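Local coordinates for predicted protein (Acinetobacter sp. RUH2624, PDB 4MEA), which hydrolyses epoxides as a Cif-type epoxide hydrolase of the alpha/beta hydrolase fold, a secreted Acinetobacter virulence factor, at residues D104-A108 with E109-K113; K215-T219 with P220-A224; D190-E193 with K194-N198. One frame throughout, in Å; residues are numbered along the deposited sequence.

Contact 1: D104-A108 with E109-K113; sequences DDYSA and ENTSK
Asp105 and Asn110 meet across the start of helix 108-123, with the carboxylate and the amide stacked almost parallel, their planes 8° apart. OD2 of Asp105 lies over the base of the amide, 3.3 Å from Asn110 CB. The amide itself bonds to the backbone: Asn110 ND2 donates to Asp105 O at 2.8 Å, nearly straight at 171°, with the carbonyl oxygen in the amide plane and the donor on one of its lone pairs. This bond fixes the rotation of the amide against the loop.

The other carboxylate oxygen, OD1, is gripped twice by Ser107. Ser107 N reaches it from above the carboxylate plane, closing an Asx turn, while Ser107 OG donates to its syn lone pair at 2.8 Å. With CG opposite the backbone N (chi1 178°), the Asp105 carboxylate puts OD1 at Ser107 and stacks on Asn110. The OG of Ser107 also takes a bond from Gln252 NE2 of helix 246-258.

Among the backbone and water-mediated links, Thr111 N donates to Ser107 O at 3.0 Å, and Ser112 N to Ala108 O at 2.8 Å. Thr111 OG1 is 3.2 Å from both Ser107 O and Ala108 O, and it is also hydrogen-bonded to Ala139 O. A water bridges Tyr106 O and Thr111 OG1, donating to each.

Ala108 N and Glu109 N bond to Ser249 and Gln252, which join this helix start to helix 246-258. The whole is an Asx turn leading into a helix N-terminus, with Ser107 at the N-cap position, on a helix that precedes strand 128-133 of the alpha/beta hydrolase sheet.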
loop_
_atom_site.group_PDB
_atom_site.type_symbol
_atom_site.label_atom_id
_atom_site.label_comp_id
_atom_site.label_asym_id
_atom_site.label_seq_id
_atom_site.Cartn_x
_atom_site.Cartn_y
_atom_site.Cartn_z
ATOM N N ASP A 104 -2.660 5.572 -22.121
ATOM C CA ASP A 104 -2.671 5.336 -20.677
ATOM C C ASP A 104 -3.716 6.175 -19.940
ATOM O O ASP A 104 -3.669 6.296 -18.716
ATOM C CB ASP A 104 -1.281 5.584 -20.075
ATOM C CG ASP A 104 -1.046 4.787 -18.802
ATOM O OD1 ASP A 104 -1.511 3.625 -18.737
ATOM O OD2 ASP A 104 -0.393 5.315 -17.874
ATOM N N ASP A 105 -4.659 6.755 -20.682
ATOM C CA ASP A 105 -5.756 7.490 -20.053
ATOM C C ASP A 105 -6.888 6.539 -19.653
ATOM O O ASP A 105 -7.838 6.314 -20.414
ATOM C CB ASP A 105 -6.273 8.633 -20.941
ATOM C CG ASP A 105 -7.430 9.369 -20.307
ATOM O OD1 ASP A 105 -7.624 9.214 -19.084
ATOM O OD2 ASP A 105 -8.152 10.093 -21.014
ATOM N N TYR A 106 -6.751 5.965 -18.459
ATOM C CA TYR A 106 -7.765 5.079 -17.898
ATOM C C TYR A 106 -8.638 5.833 -16.902
ATOM O O TYR A 106 -9.120 5.256 -15.921
ATOM C CB TYR A 106 -7.115 3.868 -17.217
ATOM C CG TYR A 106 -6.498 2.881 -18.191
ATOM C CD1 TYR A 106 -7.279 1.917 -18.800
ATOM C CD2 TYR A 106 -5.141 2.921 -18.506
ATOM C CE1 TYR A 106 -6.741 1.014 -19.697
ATOM C CE2 TYR A 106 -4.585 2.006 -19.396
ATOM C CZ TYR A 106 -5.403 1.056 -19.994
ATOM O OH TYR A 106 -4.903 0.132 -20.895
ATOM N N SER A 107 -8.834 7.125 -17.145
ATOM C CA SER A 107 -9.768 7.896 -16.327
ATOM C C SER A 107 -11.215 7.526 -16.645
ATOM O O SER A 107 -11.527 7.077 -17.756
ATOM C CB SER A 107 -9.558 9.404 -16.511
ATOM O OG SER A 107 -9.973 9.850 -17.799
ATOM N N ALA A 108 -12.089 7.722 -15.663
ATOM C CA ALA A 108 -13.525 7.469 -15.801
ATOM C C ALA A 108 -14.120 8.028 -17.103
ATOM O O ALA A 108 -14.844 7.333 -17.817
ATOM C CB ALA A 108 -14.262 8.043 -14.603
ATOM N N GLU A 109 -13.838 9.289 -17.404
ATOM C CA GLU A 109 -14.387 9.896 -18.620
ATOM C C GLU A 109 -13.982 9.132 -19.875
ATOM O O GLU A 109 -14.816 8.858 -20.742
ATOM C CB GLU A 109 -13.962 11.360 -18.751
ATOM C CG GLU A 109 -14.614 12.293 -17.737
ATOM C CD GLU A 109 -16.066 12.599 -18.054
ATOM O OE1 GLU A 109 -16.610 12.028 -19.030
ATOM O OE2 GLU A 109 -16.661 13.422 -17.325
ATOM N N ASN A 110 -12.699 8.795 -19.978
ATOM C CA ASN A 110 -12.216 8.075 -21.151
ATOM C C ASN A 110 -12.782 6.655 -21.285
ATOM O O ASN A 110 -13.253 6.270 -22.349
ATOM C CB ASN A 110 -10.687 8.041 -21.203
ATOM C CG ASN A 110 -10.169 7.839 -22.619
ATOM O OD1 ASN A 110 -10.771 8.323 -23.575
ATOM N ND2 ASN A 110 -9.059 7.121 -22.760
ATOM N N THR A 111 -12.728 5.874 -20.210
ATOM C CA THR A 111 -13.267 4.513 -20.244
ATOM C C THR A 111 -14.783 4.547 -20.457
ATOM O O THR A 111 -15.347 3.678 -21.124
ATOM C CB THR A 111 -12.933 3.741 -18.937
ATOM O OG1 THR A 111 -13.445 4.467 -17.813
ATOM C CG2 THR A 111 -11.424 3.597 -18.777
ATOM N N SER A 112 -15.446 5.546 -19.882
ATOM C CA SER A 112 -16.886 5.703 -20.106
ATOM C C SER A 112 -17.192 5.978 -21.583
ATOM O O SER A 112 -18.182 5.475 -22.141
ATOM C CB SER A 112 -17.449 6.828 -19.237
ATOM O OG SER A 112 -17.685 6.389 -17.906
ATOM N N LYS A 113 -16.347 6.787 -22.215
ATOM C CA LYS A 113 -16.531 7.101 -23.630
ATOM C C LYS A 113 -16.344 5.851 -24.496
ATOM O O LYS A 113 -17.118 5.598 -25.420
ATOM C CB LYS A 113 -15.570 8.201 -24.093
ATOM C CG LYS A 113 -15.911 8.736 -25.493
ATOM C CD LYS A 113 -14.881 9.721 -26.028
ATOM C CE LYS A 113 -13.891 9.032 -26.967
ATOM N NZ LYS A 113 -12.956 9.986 -27.642
HETATM O O HOH W 1 -11.882 4.094 -15.689
#

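Contact 2: K215-T219 with P220-A224; sequences KEIFT and PELLA
A capped helix N-terminus brings Thr219 against Leu222 and Phe218 against Leu223, where the loop after helix 200-211 enters helix 220-227. Thr219 is the N-cap: its OG1 accepts from Leu222 N at 3.2 Å, with an N-H...O angle of 166°. A chi1 of 65° places this hydroxyl between the residue's own backbone N and carbonyl carbon, turned over the first helical turn. Thr219 OG1 also touches Leu222 CB at 3.5 Å. The backbone adds the bond from Leu223 N to Thr219 O, 2.9 Å long. Pro220 follows the cap directly, at a helix position whose nitrogen carries no hydrogen.

The apolar part flanks the cap. Phe218 CB meets Leu223 CD2 at 3.9 Å, the two side chains crossing at about a right angle, while the ring atom CD1 lies 3.9 Å from Leu222 CD2. Leu222 CD2 also rests beside Ile217 CG2, at 3.8 Å, and Ile217 CG2 in turn sits over the centre of one face of the Phe218 ring. The Trp306 ring meets that of Phe218, and Ile208 packs on the Phe218 side chain. The Phe218-Leu223 pair, one residue before the cap and four after it, is a hydrophobic staple, combined with the Thr219 N-cap bond.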
loop_
_atom_site.group_PDB
_atom_site.type_symbol
_atom_site.label_atom_id
_atom_site.label_comp_id
_atom_site.label_asym_id
_atom_site.label_seq_id
_atom_site.Cartn_x
_atom_site.Cartn_y
_atom_site.Cartn_z
ATOM N N LYS A 215 -13.621 -18.042 1.992
ATOM C CA LYS A 215 -12.309 -18.311 1.395
ATOM C C LYS A 215 -12.157 -19.712 0.784
ATOM O O LYS A 215 -11.388 -19.899 -0.162
ATOM C CB LYS A 215 -11.185 -18.035 2.404
ATOM C CG LYS A 215 -11.214 -16.636 3.011
ATOM C CD LYS A 215 -9.984 -16.391 3.887
ATOM C CE LYS A 215 -10.217 -15.267 4.893
ATOM N NZ LYS A 215 -10.650 -13.991 4.268
ATOM N N GLU A 216 -12.901 -20.681 1.316
ATOM C CA GLU A 216 -12.786 -22.086 0.914
ATOM C C GLU A 216 -13.098 -22.314 -0.567
ATOM O O GLU A 216 -12.678 -23.308 -1.173
ATOM C CB GLU A 216 -13.685 -22.974 1.801
ATOM C CG GLU A 216 -15.195 -22.745 1.642
ATOM C CD GLU A 216 -15.729 -21.533 2.423
ATOM O OE1 GLU A 216 -15.025 -21.014 3.319
ATOM O OE2 GLU A 216 -16.869 -21.104 2.137
ATOM N N ILE A 217 -13.843 -21.385 -1.144
ATOM C CA ILE A 217 -14.259 -21.480 -2.533
ATOM C C ILE A 217 -13.062 -21.342 -3.470
ATOM O O ILE A 217 -13.066 -21.848 -4.597
ATOM C CB ILE A 217 -15.306 -20.377 -2.832
ATOM C CG1 ILE A 217 -16.678 -20.791 -2.291
ATOM C CG2 ILE A 217 -15.388 -20.061 -4.316
ATOM C CD1 ILE A 217 -17.637 -19.607 -2.103
ATOM N N PHE A 218 -12.030 -20.650 -3.008
ATOM C CA PHE A 218 -10.932 -20.297 -3.901
ATOM C C PHE A 218 -9.850 -21.361 -3.914
ATOM O O PHE A 218 -8.778 -21.194 -3.336
ATOM C CB PHE A 218 -10.414 -18.885 -3.601
ATOM C CG PHE A 218 -11.460 -17.828 -3.833
ATOM C CD1 PHE A 218 -11.640 -17.280 -5.096
ATOM C CD2 PHE A 218 -12.309 -17.441 -2.810
ATOM C CE1 PHE A 218 -12.630 -16.337 -5.327
ATOM C CE2 PHE A 218 -13.306 -16.502 -3.033
ATOM C CZ PHE A 218 -13.464 -15.949 -4.292
ATOM N N THR A 219 -10.176 -22.465 -4.579
ATOM C CA THR A 219 -9.255 -23.574 -4.777
ATOM C C THR A 219 -8.107 -23.139 -5.669
ATOM O O THR A 219 -8.182 -22.102 -6.331
ATOM C CB THR A 219 -9.964 -24.761 -5.452
ATOM O OG1 THR A 219 -10.365 -24.381 -6.778
ATOM C CG2 THR A 219 -11.185 -25.158 -4.657
ATOM N N PRO A 220 -7.028 -23.934 -5.693
ATOM C CA PRO A 220 -5.894 -23.562 -6.542
ATOM C C PRO A 220 -6.287 -23.464 -8.025
ATOM O O PRO A 220 -5.755 -22.602 -8.736
ATOM C CB PRO A 220 -4.897 -24.704 -6.308
ATOM C CG PRO A 220 -5.211 -25.181 -4.915
ATOM C CD PRO A 220 -6.709 -25.048 -4.781
ATOM N N GLU A 221 -7.211 -24.313 -8.477
ATOM C CA GLU A 221 -7.620 -24.305 -9.888
ATOM C C GLU A 221 -8.502 -23.115 -10.224
ATOM O O GLU A 221 -8.361 -22.519 -11.294
ATOM C CB GLU A 221 -8.327 -25.607 -10.287
ATOM C CG GLU A 221 -9.217 -25.483 -11.534
ATOM C CD GLU A 221 -8.434 -25.189 -12.812
ATOM O OE1 GLU A 221 -7.199 -25.389 -12.821
ATOM O OE2 GLU A 221 -9.056 -24.757 -13.811
ATOM N N LEU A 222 -9.427 -22.775 -9.326
ATOM C CA LEU A 222 -10.224 -21.562 -9.522
ATOM C C LEU A 222 -9.308 -20.332 -9.520
ATOM O O LEU A 222 -9.453 -19.433 -10.349
ATOM C CB LEU A 222 -11.320 -21.425 -8.461
ATOM C CG LEU A 222 -12.122 -20.118 -8.566
ATOM C CD1 LEU A 222 -12.860 -20.003 -9.900
ATOM C CD2 LEU A 222 -13.107 -19.988 -7.414
ATOM N N LEU A 223 -8.355 -20.295 -8.592
ATOM C CA LEU A 223 -7.425 -19.177 -8.548
ATOM C C LEU A 223 -6.621 -19.076 -9.846
ATOM O O LEU A 223 -6.462 -17.983 -10.395
ATOM C CB LEU A 223 -6.520 -19.247 -7.308
ATOM C CG LEU A 223 -7.220 -18.916 -5.977
ATOM C CD1 LEU A 223 -6.348 -19.283 -4.768
ATOM C CD2 LEU A 223 -7.647 -17.440 -5.905
ATOM N N ALA A 224 -6.127 -20.206 -10.350
ATOM C CA ALA A 224 -5.396 -20.204 -11.615
ATOM C C ALA A 224 -6.235 -19.600 -12.752
ATOM O O ALA A 224 -5.724 -18.841 -13.584
ATOM C CB ALA A 224 -4.929 -21.625 -11.978
#

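Contact 3: D190-E193 with K194-N198; sequences DIAE and KQIAN
A chi1 of 62° sets the Asp190 carboxylate between its own backbone N and carbonyl carbon, while Lys194, with CG opposite its carbonyl carbon (chi1 -76°), runs fully extended beyond it, so that the carboxylate meets the far end of the lysine. Both belong to the first turn of helix 191-198, with Asp190 at the N-cap position, and they form an i to i+4 pair. The side chains cross obliquely, and the closest approach is to a methylene rather than the ammonium: Asp190 OD2 is 3.3 Å from Lys194 CE, and its salt bridge to Lys194 NZ is long at 3.9 Å. Stronger polar partners come from the second subunit, where Ser8 is hydrogen-bonded to both Asp190 OD1 and Lys194 NZ.

The i+4 to i backbone bonds of the alpha helix start at Asp190: Lys194 N bonds to Asp190 O at 3.0 Å, followed by Gln195 N to Ile191 O, Ile196 N to Ala192 O and Ala197 N to Glu193 O.

On the inward side Ala192 CB lies 4.3 Å from Ile196 CD1. Helix 233-244 covers this side, its Phe240 packing on both Ala192 and Ile196 and its Arg233 forming a salt bridge with the Glu193 carboxylate. The amide of Gln195 is held by Tyr185 OH of its own chain bonding to OE1, and that oxygen lies against Ile191 CG2 at 3.6 Å.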
loop_
_atom_site.group_PDB
_atom_site.type_symbol
_atom_site.label_atom_id
_atom_site.label_comp_id
_atom_site.label_asym_id
_atom_site.label_seq_id
_atom_site.Cartn_x
_atom_site.Cartn_y
_atom_site.Cartn_z
ATOM N N ASP A 190 5.923 1.786 -11.773
ATOM C CA ASP A 190 5.546 0.509 -12.377
ATOM C C ASP A 190 5.956 -0.675 -11.492
ATOM O O ASP A 190 6.111 -1.809 -11.967
ATOM C CB ASP A 190 6.119 0.371 -13.801
ATOM C CG ASP A 190 7.643 0.380 -13.839
ATOM O OD1 ASP A 190 8.282 0.704 -12.815
ATOM O OD2 ASP A 190 8.206 0.073 -14.914
ATOM N N ILE A 191 6.109 -0.397 -10.201
ATOM C CA ILE A 191 6.573 -1.382 -9.230
ATOM C C ILE A 191 5.595 -2.544 -9.031
ATOM O O ILE A 191 6.004 -3.708 -8.998
ATOM C CB ILE A 191 6.904 -0.708 -7.866
ATOM C CG1 ILE A 191 7.950 0.399 -8.061
ATOM C CG2 ILE A 191 7.403 -1.742 -6.861
ATOM C CD1 ILE A 191 9.267 -0.087 -8.628
ATOM N N ALA A 192 4.308 -2.240 -8.885
ATOM C CA ALA A 192 3.319 -3.306 -8.734
ATOM C C ALA A 192 3.329 -4.179 -9.988
ATOM O O ALA A 192 3.366 -5.404 -9.911
ATOM C CB ALA A 192 1.924 -2.738 -8.494
ATOM N N GLU A 193 3.300 -3.537 -11.146
ATOM C CA GLU A 193 3.345 -4.281 -12.405
ATOM C C GLU A 193 4.526 -5.254 -12.438
ATOM O O GLU A 193 4.359 -6.445 -12.714
ATOM C CB GLU A 193 3.437 -3.326 -13.593
ATOM C CG GLU A 193 3.757 -4.044 -14.905
ATOM C CD GLU A 193 4.106 -3.085 -16.019
ATOM O OE1 GLU A 193 3.768 -1.879 -15.903
ATOM O OE2 GLU A 193 4.724 -3.539 -17.007
ATOM N N LYS A 194 5.719 -4.738 -12.156
ATOM C CA LYS A 194 6.939 -5.544 -12.206
ATOM C C LYS A 194 6.993 -6.632 -11.125
ATOM O O LYS A 194 7.359 -7.783 -11.404
ATOM C CB LYS A 194 8.177 -4.645 -12.126
ATOM C CG LYS A 194 8.502 -3.887 -13.421
ATOM C CD LYS A 194 9.795 -3.100 -13.248
ATOM C CE LYS A 194 10.291 -2.507 -14.549
ATOM N NZ LYS A 194 11.579 -1.826 -14.327
ATOM N N GLN A 195 6.634 -6.277 -9.891
ATOM C CA GLN A 195 6.704 -7.247 -8.801
ATOM C C GLN A 195 5.679 -8.361 -8.985
ATOM O O GLN A 195 5.981 -9.540 -8.786
ATOM C CB GLN A 195 6.508 -6.569 -7.448
ATOM C CG GLN A 195 7.694 -5.706 -7.026
ATOM C CD GLN A 195 7.565 -5.204 -5.609
ATOM O OE1 GLN A 195 6.483 -4.835 -5.166
ATOM N NE2 GLN A 195 8.670 -5.200 -4.887
ATOM N N ILE A 196 4.461 -7.978 -9.352
ATOM C CA ILE A 196 3.387 -8.949 -9.512
ATOM C C ILE A 196 3.624 -9.843 -10.732
ATOM O O ILE A 196 3.360 -11.047 -10.679
ATOM C CB ILE A 196 2.001 -8.268 -9.526
ATOM C CG1 ILE A 196 1.720 -7.663 -8.140
ATOM C CG2 ILE A 196 0.915 -9.277 -9.877
ATOM C CD1 ILE A 196 0.494 -6.744 -8.068
ATOM N N ALA A 197 4.152 -9.275 -11.819
ATOM C CA ALA A 197 4.449 -10.088 -13.001
ATOM C C ALA A 197 5.431 -11.209 -12.679
ATOM O O ALA A 197 5.410 -12.265 -13.317
ATOM C CB ALA A 197 4.989 -9.219 -14.165
ATOM N N ASN A 198 6.300 -10.986 -11.696
ATOM C CA ASN A 198 7.258 -12.024 -11.315
ATOM C C ASN A 198 6.593 -13.265 -10.722
ATOM O O ASN A 198 7.085 -14.386 -10.887
ATOM C CB ASN A 198 8.333 -11.485 -10.360
ATOM C CG ASN A 198 9.271 -12.583 -9.869
ATOM O OD1 ASN A 198 9.080 -13.151 -8.786
ATOM N ND2 ASN A 198 10.283 -12.897 -10.674
#

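The three contacts each lie at a helix start, and they are separate in space. Contacts 1 and 2 are farthest apart, with centres about 32 Å apart on opposite sides of the chain's centre; contact 3 is about 23 Å from contact 1 and 22 Å from contact 2, centre to centre. Shared helices connect them: helix 233-244 packs on contacts 1 and 3, and helix 200-211 on contacts 2 and 3. Nearest atoms of contacts 1 and 3 are about 8 Å apart. Contacts 2 and 3 lie in the helical insertion between strands 151-157 and 267-272, consistent with the lid of epoxide hydrolases, whereas contact 1 begins a core helix.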